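Local coordinates for protein carbohydrate binding module (Ruminococcus flavefaciens, PDB 4V1K) that probably binds plant cell-wall polysaccharides as a non-catalytic module of a family 9 glycoside hydrolase (Cel9A) of the cellulosome, at residues A[14-17]-A[18-21]; A[65-68]-A[69-72]. All coordinates share one frame; numbering follows the deposited sequence.

Contact 1: residues A[14-17]-A[18-21]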
ATOM      1  N   VAL A  14      -2.441  -2.266 -13.507  1.00 22.06           N
ATOM      2  CA  VAL A  14      -2.103  -0.842 -13.481  1.00 21.93           C
ATOM      3  C   VAL A  14      -1.206  -0.486 -14.677  1.00 23.25           C
ATOM      4  O   VAL A  14      -0.218  -1.170 -14.952  1.00 23.48           O
ATOM      5  CB  VAL A  14      -1.370  -0.469 -12.192  1.00 21.86           C
ATOM      6  CG1 VAL A  14      -1.090   1.049 -12.114  1.00 23.50           C
ATOM      7  CG2 VAL A  14      -2.193  -0.850 -10.977  1.00 25.84           C
ATOM      8  N   THR A  15      -1.554   0.590 -15.385  1.00 21.43           N
ATOM      9  CA  THR A  15      -0.686   1.162 -16.431  1.00 21.70           C
ATOM     10  C   THR A  15      -0.257   2.533 -15.903  1.00 21.14           C
ATOM     11  O   THR A  15      -1.067   3.465 -15.858  1.00 22.49           O
ATOM     12  CB  THR A  15      -1.435   1.289 -17.771  1.00 24.06           C
ATOM     13  OG1 THR A  15      -1.894  -0.015 -18.206  1.00 27.15           O
ATOM     14  CG2 THR A  15      -0.543   1.898 -18.850  1.00 26.55           C
ATOM     15  N   TYR A  16       0.999   2.651 -15.452  1.00 20.29           N
ATOM     16  CA  TYR A  16       1.456   3.881 -14.787  1.00 19.40           C
ATOM     17  C   TYR A  16       1.225   5.127 -15.637  1.00 19.07           C
ATOM     18  O   TYR A  16       0.728   6.162 -15.149  1.00 20.15           O
ATOM     19  CB  TYR A  16       2.959   3.756 -14.355  1.00 19.12           C
ATOM     20  CG  TYR A  16       3.581   5.084 -13.953  1.00 18.61           C
ATOM     21  CD1 TYR A  16       3.292   5.684 -12.739  1.00 20.49           C
ATOM     22  CD2 TYR A  16       4.364   5.786 -14.849  1.00 20.22           C
ATOM     23  CE1 TYR A  16       3.831   6.940 -12.405  1.00 18.36           C
ATOM     24  CE2 TYR A  16       4.888   7.017 -14.543  1.00 19.93           C
ATOM     25  CZ  TYR A  16       4.618   7.599 -13.325  1.00 18.31           C
ATOM     26  OH  TYR A  16       5.156   8.844 -13.061  1.00 22.01           O
ATOM     27  N   SER A  17       1.608   5.054 -16.910  1.00 20.21           N
ATOM     28  CA  SER A  17       1.514   6.226 -17.801  1.00 21.77           C
ATOM     29  C   SER A  17       0.065   6.647 -18.080  1.00 21.96           C
ATOM     30  O   SER A  17      -0.178   7.799 -18.517  1.00 24.25           O
ATOM     31  CB  SER A  17       2.254   5.947 -19.118  1.00 23.22           C
ATOM     32  OG  SER A  17       1.671   4.831 -19.800  1.00 24.74           O
ATOM     33  N   ALA A  18      -0.899   5.760 -17.791  1.00 22.55           N
ATOM     34  CA  ALA A  18      -2.318   6.109 -17.929  1.00 24.15           C
ATOM     35  C   ALA A  18      -2.899   6.855 -16.737  1.00 23.84           C
ATOM     36  O   ALA A  18      -4.034   7.399 -16.829  1.00 28.70           O
ATOM     37  CB  ALA A  18      -3.170   4.883 -18.188  1.00 26.81           C
ATOM     38  N   LEU A  19      -2.168   6.883 -15.623  1.00 22.16           N
ATOM     39  CA  LEU A  19      -2.686   7.544 -14.430  1.00 22.79           C
ATOM     40  C   LEU A  19      -2.531   9.070 -14.549  1.00 22.97           C
ATOM     41  O   LEU A  19      -1.445   9.575 -14.790  1.00 25.74           O
ATOM     42  CB  LEU A  19      -1.966   7.054 -13.171  1.00 21.53           C
ATOM     43  CG  LEU A  19      -1.970   5.541 -12.919  1.00 22.25           C
ATOM     44  CD1 LEU A  19      -0.997   5.143 -11.807  1.00 24.01           C
ATOM     45  CD2 LEU A  19      -3.390   5.045 -12.640  1.00 26.42           C
ATOM     46  N   GLY A  20      -3.612   9.800 -14.324  1.00 25.63           N
ATOM     47  CA  GLY A  20      -3.529  11.254 -14.175  1.00 26.72           C
ATOM     48  C   GLY A  20      -2.877  11.669 -12.876  1.00 25.51           C
ATOM     49  O   GLY A  20      -2.632  10.842 -12.003  1.00 24.43           O
ATOM     50  N   GLU A  21      -2.565  12.950 -12.759  1.00 28.17           N
ATOM     51  CA  GLU A  21      -1.962  13.518 -11.544  1.00 29.17           C
ATOM     52  C   GLU A  21      -2.702  13.125 -10.264  1.00 27.24           C
ATOM     53  O   GLU A  21      -2.077  12.849  -9.217  1.00 29.32           O
ATOM     54  CB  GLU A  21      -1.928  15.067 -11.655  1.00 37.72           C
ATOM     55  CG  GLU A  21      -0.863  15.588 -12.600  1.00 43.82           C
ATOM     56  CD  GLU A  21      -1.002  17.075 -12.957  1.00 50.61           C
ATOM     57  OE1 GLU A  21      -2.098  17.679 -12.802  1.00 44.61           O
ATOM     58  OE2 GLU A  21       0.007  17.634 -13.427  1.00 59.61           O
TER
HETATM   59  O   HOH W   1       1.285   8.774 -14.548  1.00 24.30           O
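T15 and Y16 each lend a carbonyl to the backbone three residues on, A18 N to T15 O at 3.0 Å and L19 N to Y16 O at 3.0 Å, so the chain leaves its strand through a short 3-10 turn. In both bonds the donor stands above the carbonyl plane, more than 50° out of it, and the L19 bond is the straighter at 159°. Y16 O is gripped a second time by a water, which also donates to L19 O and ties the two ends of this turn together. Among the side chains, L19 brings the apolar contact. With its CG set beside the backbone N and opposite the carbonyl carbon (chi1 -55°), the branch folds back over the turn: L19 CD1 meets V14 CG1 at 4.1 Å, the two side chains crossing at about a right angle, and lies obliquely to the Y16 ring, 4.4 Å from Y16 CD1. Without the L19 branch, as with an alanine here, V14 CG1 and the Y16 ring would probably lose this apolar partner, opening a gap beside them. A18 CB lies alongside T15, 4.0 Å from T15 CB. S17 OG hydrogen-bonds to D120 OD2, and the backbones of Y16 and D120 are also hydrogen-bonded, joining the turn to the loop before strand 121-131. This is a 3-10 turn that ends edge strand 5-15 of an antiparallel beta-sheet.

Contact 2: residues A[65-68]-A[69-72]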
ATOM      1  N   THR A  65      -6.612   7.951   9.028  1.00 14.54           N
ATOM      2  CA  THR A  65      -6.351   7.938  10.452  1.00 15.52           C
ATOM      3  C   THR A  65      -7.534   8.508  11.220  1.00 15.63           C
ATOM      4  O   THR A  65      -8.421   9.163  10.634  1.00 17.32           O
ATOM      5  CB  THR A  65      -5.085   8.740  10.861  1.00 16.63           C
ATOM      6  OG1 THR A  65      -5.406  10.129  10.792  1.00 17.22           O
ATOM      7  CG2 THR A  65      -3.893   8.396  10.017  1.00 17.47           C
ATOM      8  N   THR A  66      -7.478   8.363  12.542  1.00 18.03           N
ATOM      9  CA  THR A  66      -8.494   8.933  13.438  1.00 19.52           C
ATOM     10  C   THR A  66      -8.107  10.351  13.910  1.00 21.32           C
ATOM     11  O   THR A  66      -8.832  10.923  14.738  1.00 25.27           O
ATOM     12  CB  THR A  66      -8.665   8.015  14.658  1.00 21.26           C
ATOM     13  OG1 THR A  66      -7.418   7.871  15.316  1.00 23.07           O
ATOM     14  CG2 THR A  66      -9.139   6.631  14.225  1.00 22.65           C
ATOM     15  N   ASP A  67      -6.998  10.915  13.396  1.00 18.58           N
ATOM     16  CA  ASP A  67      -6.608  12.252  13.928  0.50 20.95           C
ATOM     17  C   ASP A  67      -7.019  13.401  13.086  1.00 21.73           C
ATOM     18  O   ASP A  67      -6.457  13.795  12.043  1.00 22.42           O
ATOM     19  CB  ASP A  67      -5.172  12.442  14.243  0.50 22.80           C
ATOM     20  CG  ASP A  67      -4.928  13.708  15.097  0.50 23.97           C
ATOM     21  OD1 ASP A  67      -5.871  14.507  15.579  0.50 20.13           O
ATOM     22  OD2 ASP A  67      -3.709  13.868  15.276  0.50 23.63           O
ATOM     23  N   SER A  68      -8.098  13.979  13.585  1.00 23.99           N
ATOM     24  CA  SER A  68      -8.663  15.145  12.912  1.00 25.18           C
ATOM     25  C   SER A  68      -7.714  16.353  12.763  1.00 29.96           C
ATOM     26  O   SER A  68      -7.820  17.107  11.784  1.00 29.26           O
ATOM     27  CB  SER A  68      -9.928  15.587  13.618  1.00 30.09           C
ATOM     28  OG  SER A  68      -9.636  16.005  14.956  1.00 31.02           O
ATOM     29  N   ALA A  69      -6.803  16.563  13.709  1.00 29.18           N
ATOM     30  CA  ALA A  69      -5.876  17.701  13.621  1.00 28.97           C
ATOM     31  C   ALA A  69      -4.968  17.632  12.411  1.00 29.30           C
ATOM     32  O   ALA A  69      -4.492  18.679  11.936  1.00 34.90           O
ATOM     33  CB  ALA A  69      -5.032  17.817  14.889  1.00 30.77           C
ATOM     34  N   ASN A  70      -4.713  16.424  11.924  1.00 25.28           N
ATOM     35  CA  ASN A  70      -3.883  16.253  10.764  1.00 27.92           C
ATOM     36  C   ASN A  70      -4.751  15.735   9.637  1.00 23.60           C
ATOM     37  O   ASN A  70      -4.272  15.047   8.755  1.00 30.43           O
ATOM     38  CB  ASN A  70      -2.675  15.316  11.067  1.00 33.29           C
ATOM     39  CG  ASN A  70      -1.656  15.937  12.061  1.00 39.93           C
ATOM     40  OD1 ASN A  70      -1.248  15.305  13.044  1.00 49.89           O
ATOM     41  ND2 ASN A  70      -1.247  17.165  11.806  1.00 39.84           N
ATOM     42  N   GLY A  71      -6.038  16.089   9.639  1.00 19.50           N
ATOM     43  CA  GLY A  71      -6.857  15.862   8.461  1.00 19.06           C
ATOM     44  C   GLY A  71      -7.230  14.427   8.147  1.00 17.23           C
ATOM     45  O   GLY A  71      -7.561  14.108   7.021  1.00 15.98           O
ATOM     46  N   TYR A  72      -7.190  13.586   9.163  1.00 16.52           N
ATOM     47  CA  TYR A  72      -7.601  12.180   9.062  1.00 16.01           C
ATOM     48  C   TYR A  72      -6.742  11.400   8.052  1.00 14.66           C
ATOM     49  O   TYR A  72      -7.201  10.425   7.447  1.00 15.10           O
ATOM     50  CB  TYR A  72      -9.108  12.006   8.727  1.00 15.67           C
ATOM     51  CG  TYR A  72     -10.060  12.649   9.707  1.00 18.09           C
ATOM     52  CD1 TYR A  72     -10.319  12.034  10.940  1.00 21.35           C
ATOM     53  CD2 TYR A  72     -10.708  13.817   9.419  1.00 18.66           C
ATOM     54  CE1 TYR A  72     -11.202  12.582  11.841  1.00 23.93           C
ATOM     55  CE2 TYR A  72     -11.615  14.378  10.311  1.00 21.25           C
ATOM     56  CZ  TYR A  72     -11.879  13.750  11.515  1.00 21.71           C
ATOM     57  OH  TYR A  72     -12.790  14.299  12.437  1.00 27.07           O
TER
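T65 opens the loop with its backbone N bonded to Y72 O at 3.0 Å, closing the two ends of the excursion against each other. Its hydroxyl, held between the backbone N and the carbonyl carbon (chi1 75°), reaches forward to accept from D67 N at 3.2 Å, an ST turn; T65 O lies in the plane of the Y72 ring, at its edge. T66 points away, its backbone bonded to I101. D67 then uses both its side chain and its backbone. In the conformer modelled here, one of two, its carboxylate OD1 takes A69 N at 2.9 Å, met from above the carboxylate plane, while its carbonyl O accepts both N70 N and Y72 N, which come from opposite faces of the carbonyl plane. S68 gives its O to G71 N at 3.0 Å, and its CA sits over the centre of the Y72 ring in a CH-pi contact, 3.8 Å from the centroid and 13° off the normal; S68 CB approaches Y72 OH at 3.4 Å. G71 has positive phi, which favours glycine as the chain turns back. The whole is a compact, hydrogen-bonded connection between antiparallel strands 55-64 and 73-83, a beta-hairpin with a long loop.

Contacts 1 and 2 are separate turns, their centres 28 Å apart and their nearest atoms about 17 Å apart, and they share no strand. Contact 1 is partly buried and leads out of strand 5-15, at the edge of the four-stranded sheet, whereas contact 2 is a surface loop joining two strands of the other sheet. Their chemistry follows suit: 14-21 combines two backbone bonds and a bridging water with aliphatic and aromatic packing, while 65-72 relies on a denser set of backbone bonds, a threonine hydroxyl and one aromatic face. Contact 1 packs against the adjoining strand 121-131; contact 2 keeps its ring on the surface, near bound polyethylene glycols probably from the crystallisation liquor.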